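Local coordinates for protein superoxide dismutase (Anaplasma phagocytophilum, PDB 3JS4) that probably dismutates superoxide radicals into molecular oxygen and hydrogen peroxide at an active-site iron, protecting the cell from oxidative damage, at residues L25-L33 with D102-P110; F134-Q145 with R200-L208. All blocks are in the same frame, centred on the assembly; numbering follows the deposited sequence.

Contact 1 of 2, residues L25-L33 with D102-P110; sequences LSDLPYEGL and DFYWQSMKP
The indole of W105 takes a methyl group of L28 on one face and Y104 CD2 toward the rim of the opposite face. L28 CD2 makes a CH-pi contact, 3.6 Å from the centroid of the five-membered ring and 18° off its normal. It stands nearest to W105 CG, at 3.4 Å. The Y30 hydroxyl lies at the indole's edge.

The Y30 ring is sandwiched by its own segment. L33 CD2 sits over the centre of one face and P29 CD lies toward the rim of the other. Across the contact, Y30 CD2 packs on P110 CD at 3.7 Å.

Y30 OH donates to W105 O over 2.7 Å. The bond lies in the carbonyl plane, on a lone pair, with a C=O...donor angle of 115°. Y30 CG falls between the backbone N and the carbonyl carbon (chi1 32°), an unusual first torsion that places the hydroxyl at W105 O. W105 O also receives a weak backbone bond from M108 N. The L33 and M108 side chains cross at about a right angle, with L33 CD1 3.8 Å from M108 CE.

Toward S26 the link is through water. One water joins S26 N to D102 OD1, and a second joins S26 O to the same oxygen, so two waters donate to D102 OD1.

W105 NE1 bonds to H50, and the indole meets the iron ligand H45 edge to face. The N-terminal loop thus covers the C-terminal end of helix 89-106, beside the iron site, to which the alpha-hairpin domain of Fe/Mn superoxide dismutases contributes H45 and H101.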
# COMPACT_ATOMS: atom_id res chain seq x y z
N LEU A 25 2.02 16.00 -3.51
CA LEU A 25 2.26 14.72 -4.15
C LEU A 25 3.77 14.42 -4.07
O LEU A 25 4.58 15.08 -4.70
CB LEU A 25 1.73 14.73 -5.60
CG LEU A 25 1.89 13.45 -6.43
CD1 LEU A 25 0.94 12.33 -5.96
CD2 LEU A 25 1.67 13.77 -7.93
N SER A 26 4.14 13.42 -3.27
CA SER A 26 5.56 13.06 -3.07
C SER A 26 6.14 12.36 -4.28
O SER A 26 5.45 11.54 -4.90
CB SER A 26 5.72 12.16 -1.84
OG SER A 26 5.46 12.91 -0.68
N ASP A 27 7.39 12.67 -4.61
CA ASP A 27 8.07 12.09 -5.77
C ASP A 27 8.07 10.57 -5.72
O ASP A 27 8.22 9.98 -4.65
CB ASP A 27 9.54 12.53 -5.80
CG ASP A 27 9.71 14.00 -6.07
OD1 ASP A 27 8.74 14.69 -6.47
OD2 ASP A 27 10.84 14.47 -5.87
N LEU A 28 7.91 9.96 -6.88
CA LEU A 28 8.17 8.52 -7.02
C LEU A 28 9.63 8.16 -6.70
O LEU A 28 10.53 8.96 -6.94
CB LEU A 28 7.87 8.07 -8.45
CG LEU A 28 6.41 8.03 -8.88
CD1 LEU A 28 6.33 7.53 -10.33
CD2 LEU A 28 5.56 7.13 -7.93
N PRO A 29 9.87 6.94 -6.18
CA PRO A 29 11.25 6.51 -5.98
C PRO A 29 11.98 6.10 -7.28
O PRO A 29 13.13 5.69 -7.22
CB PRO A 29 11.14 5.30 -5.02
CG PRO A 29 9.70 5.07 -4.78
CD PRO A 29 8.90 5.93 -5.73
N TYR A 30 11.32 6.19 -8.43
CA TYR A 30 11.87 5.70 -9.70
C TYR A 30 11.17 6.47 -10.82
O TYR A 30 10.17 7.17 -10.56
CB TYR A 30 11.65 4.17 -9.84
CG TYR A 30 10.35 3.69 -9.18
CD1 TYR A 30 9.11 3.96 -9.77
CD2 TYR A 30 10.36 3.02 -7.95
CE1 TYR A 30 7.91 3.58 -9.17
CE2 TYR A 30 9.13 2.61 -7.32
CZ TYR A 30 7.91 2.91 -7.96
OH TYR A 30 6.71 2.58 -7.41
N GLU A 31 11.68 6.35 -12.04
CA GLU A 31 11.12 7.02 -13.21
C GLU A 31 9.95 6.25 -13.83
O GLU A 31 9.08 6.81 -14.49
CB GLU A 31 12.21 7.19 -14.28
CG GLU A 31 13.30 8.16 -13.87
CD GLU A 31 14.06 8.72 -15.06
OE1 GLU A 31 14.08 8.10 -16.16
OE2 GLU A 31 14.66 9.80 -14.88
N GLY A 32 9.94 4.93 -13.64
CA GLY A 32 8.92 4.08 -14.24
C GLY A 32 9.10 2.61 -13.86
O GLY A 32 10.11 2.24 -13.27
N LEU A 33 8.11 1.79 -14.23
CA LEU A 33 8.11 0.36 -13.93
C LEU A 33 7.80 -0.49 -15.16
O LEU A 33 7.23 -1.60 -15.03
CB LEU A 33 7.11 0.05 -12.82
CG LEU A 33 7.35 0.78 -11.49
CD1 LEU A 33 6.11 0.68 -10.60
CD2 LEU A 33 8.59 0.23 -10.79
N ASP A 102 1.36 6.42 -1.26
CA ASP A 102 2.78 6.67 -0.96
C ASP A 102 3.42 5.31 -0.62
O ASP A 102 4.51 4.98 -1.09
CB ASP A 102 3.00 7.64 0.23
CG ASP A 102 2.71 9.11 -0.09
OD1 ASP A 102 2.58 9.53 -1.26
OD2 ASP A 102 2.61 9.89 0.89
N PHE A 103 2.72 4.52 0.20
CA PHE A 103 3.23 3.22 0.65
C PHE A 103 3.35 2.25 -0.53
O PHE A 103 4.31 1.47 -0.63
CB PHE A 103 2.26 2.61 1.69
CG PHE A 103 2.93 1.66 2.67
CD1 PHE A 103 3.80 2.15 3.64
CD2 PHE A 103 2.68 0.29 2.63
CE1 PHE A 103 4.43 1.28 4.54
CE2 PHE A 103 3.28 -0.57 3.53
CZ PHE A 103 4.15 -0.08 4.50
N TYR A 104 2.36 2.31 -1.42
CA TYR A 104 2.31 1.43 -2.60
C TYR A 104 3.53 1.69 -3.49
O TYR A 104 4.16 0.73 -3.97
CB TYR A 104 1.04 1.73 -3.37
CG TYR A 104 0.83 1.06 -4.70
CD1 TYR A 104 0.85 -0.33 -4.83
CD2 TYR A 104 0.52 1.83 -5.84
CE1 TYR A 104 0.60 -0.94 -6.06
CE2 TYR A 104 0.25 1.23 -7.06
CZ TYR A 104 0.28 -0.15 -7.17
OH TYR A 104 0.04 -0.72 -8.38
N TRP A 105 3.84 2.96 -3.77
CA TRP A 105 4.97 3.22 -4.65
C TRP A 105 6.28 2.72 -4.05
O TRP A 105 7.15 2.25 -4.80
CB TRP A 105 5.09 4.72 -5.05
CG TRP A 105 3.81 5.31 -5.62
CD1 TRP A 105 3.13 6.40 -5.15
CD2 TRP A 105 3.08 4.84 -6.75
NE1 TRP A 105 2.03 6.64 -5.92
CE2 TRP A 105 1.97 5.71 -6.92
CE3 TRP A 105 3.27 3.79 -7.68
CZ2 TRP A 105 1.04 5.55 -7.96
CZ3 TRP A 105 2.34 3.62 -8.69
CH2 TRP A 105 1.23 4.50 -8.82
N GLN A 106 6.44 2.86 -2.73
CA GLN A 106 7.64 2.36 -2.06
C GLN A 106 7.71 0.83 -2.02
O GLN A 106 8.80 0.25 -1.84
CB GLN A 106 7.73 2.92 -0.63
CG GLN A 106 7.64 4.43 -0.55
CD GLN A 106 7.67 4.93 0.88
OE1 GLN A 106 6.62 5.23 1.47
NE2 GLN A 106 8.88 5.02 1.45
N SER A 107 6.55 0.19 -2.19
CA SER A 107 6.40 -1.26 -2.15
C SER A 107 6.80 -1.94 -3.47
O SER A 107 6.65 -3.15 -3.63
CB SER A 107 4.94 -1.60 -1.79
OG SER A 107 4.65 -1.23 -0.43
N MET A 108 7.28 -1.16 -4.43
CA MET A 108 7.68 -1.70 -5.72
C MET A 108 9.01 -1.04 -6.08
O MET A 108 9.36 -0.01 -5.53
CB MET A 108 6.63 -1.38 -6.79
CG MET A 108 5.20 -1.89 -6.48
SD MET A 108 4.01 -1.60 -7.81
CE MET A 108 3.70 0.18 -7.65
N LYS A 109 9.74 -1.67 -7.01
CA LYS A 109 10.93 -1.07 -7.62
C LYS A 109 11.14 -1.66 -9.01
O LYS A 109 10.61 -2.73 -9.32
CB LYS A 109 12.18 -1.28 -6.75
CG LYS A 109 12.60 -2.75 -6.54
CD LYS A 109 13.95 -2.79 -5.81
CE LYS A 109 14.46 -4.22 -5.68
NZ LYS A 109 15.84 -4.22 -5.17
N PRO A 110 11.91 -0.97 -9.87
CA PRO A 110 12.36 -1.64 -11.10
C PRO A 110 13.19 -2.87 -10.72
O PRO A 110 13.90 -2.84 -9.70
CB PRO A 110 13.26 -0.59 -11.78
CG PRO A 110 12.83 0.71 -11.23
CD PRO A 110 12.33 0.45 -9.83
O HOH W 1 2.13 12.10 -1.82
O HOH W 2 4.41 9.28 -3.50
O HOH W 3 4.23 11.71 1.10

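Contact 2 of 2, residues F134-Q145 with R200-L208; sequences FNNAFTTSGLGQ and RKKYIDVFL
R200 NH1 bonds to two backbone oxygens at the end of helix 131-144. It donates to G142 O over 2.8 Å with an N-H...acceptor angle of 150°. It also donates to Q145 O over 2.8 Å, at a straighter 165°. Both oxygens lie near the guanidinium plane, at its edge. G142 O is met almost end-on, while the approach to Q145 O is tilted from the carbonyl plane. The R200 chain is extended to CG and CD, then bends at chi3 (-69°), which brings NH1 to the turn. R200 NE bonds to Y192 and NH2 to G147 O, which help fix the group.

The two helices run roughly antiparallel, with their axes 10.0 Å apart at closest approach. L208 is a knob among F134, N135, F138 and T139. Its CD2 touches F138 CD1 at 3.7 Å, and its CD1 comes to 3.4 Å from T139 OG1. I204 CD1 rests on G142 CA at 3.8 Å and also meets L143 CD2. The F138 and F207 rings have planes almost parallel, but they are displaced so far that little of one lies over the other.

T139 OG1 donates to N135 O, reaching it from the face opposite T139 N. A water donates to both T139 OG1 and D205 OD1, and D205 forms a salt bridge with K201.

The chemistry is divided along the interface. I204, L208, F138 and F207 make the apolar part. The T139-water-D205 bridge and the K201-D205 pair lie along one side, and R200 meets carbonyls at the helix C-terminus. Its positive charge probably suits the negative end of that helix dipole.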
# COMPACT_ATOMS: atom_id res chain seq x y z
N PHE A 134 3.79 -18.16 0.64
CA PHE A 134 3.56 -16.74 0.63
C PHE A 134 2.87 -16.27 -0.67
O PHE A 134 1.83 -15.58 -0.61
CB PHE A 134 4.86 -15.94 0.88
CG PHE A 134 4.74 -14.50 0.49
CD1 PHE A 134 3.98 -13.61 1.27
CD2 PHE A 134 5.37 -14.01 -0.65
CE1 PHE A 134 3.84 -12.28 0.90
CE2 PHE A 134 5.23 -12.68 -1.02
CZ PHE A 134 4.49 -11.81 -0.24
N ASN A 135 3.41 -16.66 -1.83
CA ASN A 135 2.82 -16.26 -3.11
C ASN A 135 1.34 -16.65 -3.16
O ASN A 135 0.50 -15.87 -3.59
CB ASN A 135 3.54 -16.88 -4.30
CG ASN A 135 4.94 -16.31 -4.51
OD1 ASN A 135 5.27 -15.21 -4.04
ND2 ASN A 135 5.76 -17.07 -5.24
N ASN A 136 1.03 -17.86 -2.69
CA ASN A 136 -0.35 -18.34 -2.69
C ASN A 136 -1.27 -17.53 -1.79
O ASN A 136 -2.40 -17.26 -2.18
CB ASN A 136 -0.44 -19.84 -2.37
CG ASN A 136 0.13 -20.70 -3.50
OD1 ASN A 136 0.33 -20.22 -4.63
ND2 ASN A 136 0.43 -21.96 -3.20
N ALA A 137 -0.78 -17.14 -0.61
CA ALA A 137 -1.59 -16.38 0.34
C ALA A 137 -1.83 -14.98 -0.20
O ALA A 137 -2.94 -14.46 -0.14
CB ALA A 137 -0.90 -16.33 1.70
N PHE A 138 -0.77 -14.37 -0.73
CA PHE A 138 -0.85 -13.04 -1.28
C PHE A 138 -1.81 -13.01 -2.47
O PHE A 138 -2.62 -12.09 -2.57
CB PHE A 138 0.54 -12.55 -1.69
CG PHE A 138 0.67 -11.05 -1.76
CD1 PHE A 138 0.49 -10.39 -2.96
CD2 PHE A 138 0.97 -10.30 -0.62
CE1 PHE A 138 0.62 -8.99 -3.04
CE2 PHE A 138 1.10 -8.91 -0.69
CZ PHE A 138 0.92 -8.25 -1.91
N THR A 139 -1.75 -14.03 -3.34
CA THR A 139 -2.60 -14.07 -4.54
C THR A 139 -4.07 -14.29 -4.15
O THR A 139 -4.96 -13.61 -4.66
CB THR A 139 -2.12 -15.16 -5.54
OG1 THR A 139 -0.75 -14.91 -5.92
CG2 THR A 139 -2.99 -15.18 -6.80
N THR A 140 -4.30 -15.22 -3.22
CA THR A 140 -5.63 -15.55 -2.73
C THR A 140 -6.28 -14.31 -2.11
O THR A 140 -7.48 -14.06 -2.27
CB THR A 140 -5.54 -16.68 -1.67
OG1 THR A 140 -5.06 -17.87 -2.32
CG2 THR A 140 -6.89 -16.99 -1.01
N SER A 141 -5.47 -13.56 -1.37
CA SER A 141 -5.96 -12.39 -0.67
C SER A 141 -6.37 -11.31 -1.69
O SER A 141 -7.41 -10.67 -1.55
CB SER A 141 -4.92 -11.87 0.32
OG SER A 141 -5.33 -10.64 0.89
N GLY A 142 -5.58 -11.15 -2.74
CA GLY A 142 -5.90 -10.15 -3.74
C GLY A 142 -7.16 -10.46 -4.53
O GLY A 142 -7.94 -9.56 -4.81
N LEU A 143 -7.35 -11.73 -4.88
CA LEU A 143 -8.52 -12.13 -5.67
C LEU A 143 -9.77 -12.20 -4.78
O LEU A 143 -10.91 -12.17 -5.27
CB LEU A 143 -8.26 -13.47 -6.39
CG LEU A 143 -7.06 -13.53 -7.34
CD1 LEU A 143 -6.73 -14.95 -7.84
CD2 LEU A 143 -7.29 -12.57 -8.52
N GLY A 144 -9.52 -12.26 -3.46
CA GLY A 144 -10.57 -12.38 -2.46
C GLY A 144 -11.18 -11.06 -2.00
O GLY A 144 -12.26 -11.05 -1.43
N GLN A 145 -10.48 -9.94 -2.26
CA GLN A 145 -11.00 -8.61 -1.89
C GLN A 145 -11.98 -8.11 -2.95
O GLN A 145 -11.58 -7.62 -4.03
CB GLN A 145 -9.85 -7.60 -1.72
CG GLN A 145 -10.33 -6.22 -1.19
CD GLN A 145 -11.17 -6.35 0.09
OE1 GLN A 145 -10.72 -6.89 1.11
NE2 GLN A 145 -12.39 -5.84 0.05
N ARG A 200 -7.34 -9.34 -12.96
CA ARG A 200 -6.63 -8.96 -11.74
C ARG A 200 -5.52 -9.97 -11.42
O ARG A 200 -4.43 -9.58 -10.99
CB ARG A 200 -7.59 -8.79 -10.55
CG ARG A 200 -6.88 -8.30 -9.29
CD ARG A 200 -7.79 -8.26 -8.07
NE ARG A 200 -8.81 -7.22 -8.17
CZ ARG A 200 -9.69 -6.96 -7.21
NH1 ARG A 200 -9.64 -7.66 -6.08
NH2 ARG A 200 -10.60 -6.00 -7.37
N LYS A 201 -5.78 -11.25 -11.65
CA LYS A 201 -4.76 -12.27 -11.40
C LYS A 201 -3.48 -12.01 -12.19
O LYS A 201 -2.40 -12.19 -11.66
CB LYS A 201 -5.25 -13.69 -11.66
CG LYS A 201 -4.26 -14.74 -11.10
CD LYS A 201 -4.72 -16.16 -11.30
CE LYS A 201 -3.79 -17.15 -10.57
NZ LYS A 201 -2.37 -17.05 -11.08
N LYS A 202 -3.61 -11.62 -13.46
CA LYS A 202 -2.42 -11.32 -14.27
C LYS A 202 -1.59 -10.23 -13.62
O LYS A 202 -0.38 -10.36 -13.52
CB LYS A 202 -2.77 -10.95 -15.72
CG LYS A 202 -2.03 -11.82 -16.68
CD LYS A 202 -2.14 -11.34 -18.13
CE LYS A 202 -0.94 -11.84 -18.92
NZ LYS A 202 -1.02 -11.46 -20.37
N TYR A 203 -2.25 -9.17 -13.16
CA TYR A 203 -1.58 -8.08 -12.44
C TYR A 203 -0.96 -8.54 -11.11
O TYR A 203 0.15 -8.12 -10.76
CB TYR A 203 -2.57 -6.93 -12.17
CG TYR A 203 -2.21 -5.97 -11.05
CD1 TYR A 203 -1.20 -5.02 -11.20
CD2 TYR A 203 -2.95 -5.96 -9.87
CE1 TYR A 203 -0.90 -4.12 -10.17
CE2 TYR A 203 -2.66 -5.08 -8.85
CZ TYR A 203 -1.64 -4.14 -9.00
OH TYR A 203 -1.36 -3.24 -7.98
N ILE A 204 -1.66 -9.39 -10.37
CA ILE A 204 -1.10 -9.92 -9.10
C ILE A 204 0.16 -10.78 -9.39
O ILE A 204 1.16 -10.69 -8.66
CB ILE A 204 -2.14 -10.72 -8.27
CG1 ILE A 204 -3.30 -9.81 -7.86
CG2 ILE A 204 -1.48 -11.28 -6.99
CD1 ILE A 204 -4.49 -10.55 -7.27
N ASP A 205 0.09 -11.59 -10.44
CA ASP A 205 1.22 -12.41 -10.86
C ASP A 205 2.43 -11.56 -11.17
O ASP A 205 3.53 -11.84 -10.70
CB ASP A 205 0.88 -13.26 -12.08
CG ASP A 205 -0.12 -14.36 -11.78
OD1 ASP A 205 -0.43 -14.62 -10.59
OD2 ASP A 205 -0.60 -14.99 -12.75
N VAL A 206 2.20 -10.50 -11.96
CA VAL A 206 3.25 -9.58 -12.33
C VAL A 206 3.83 -8.85 -11.10
O VAL A 206 5.06 -8.68 -10.99
CB VAL A 206 2.75 -8.59 -13.38
CG1 VAL A 206 3.68 -7.42 -13.49
CG2 VAL A 206 2.61 -9.30 -14.73
N PHE A 207 2.95 -8.44 -10.18
CA PHE A 207 3.42 -7.80 -8.95
C PHE A 207 4.43 -8.67 -8.16
O PHE A 207 5.52 -8.21 -7.75
CB PHE A 207 2.21 -7.45 -8.05
CG PHE A 207 2.58 -6.68 -6.80
CD1 PHE A 207 2.64 -5.29 -6.82
CD2 PHE A 207 2.85 -7.35 -5.61
CE1 PHE A 207 2.97 -4.54 -5.65
CE2 PHE A 207 3.20 -6.62 -4.43
CZ PHE A 207 3.25 -5.21 -4.46
N LEU A 208 4.07 -9.92 -7.95
CA LEU A 208 4.93 -10.84 -7.19
C LEU A 208 6.18 -11.20 -7.98
O LEU A 208 7.24 -11.44 -7.40
CB LEU A 208 4.14 -12.11 -6.85
CG LEU A 208 3.05 -11.95 -5.77
CD1 LEU A 208 2.12 -13.17 -5.78
CD2 LEU A 208 3.66 -11.73 -4.37
O HOH W 4 0.61 -15.22 -8.29

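Overall arrangement
Contact 1 belongs to the alpha-hairpin domain and contact 2 to the C-terminal domain. Their centres are 20 Å apart, yet they touch. Y104 OH and Y203 OH are 2.9 Å apart, a probable hydrogen bond, and Y203 OH also bonds to D186 O. M108 CG packs on F207 CE1 at 3.6 Å. Helix 200-211 therefore joins the two contacts, facing helix 131-144 on one side and the end of helix 89-106 on another. The iron is held by H45, H101, D186 and H190, from both domains. Contact 1 is nearer to it. The side chain of W105 is about 6 Å from the bound Fe (III) ion. The side chain of R200 is about 11 Å from the bound Fe (III) ion.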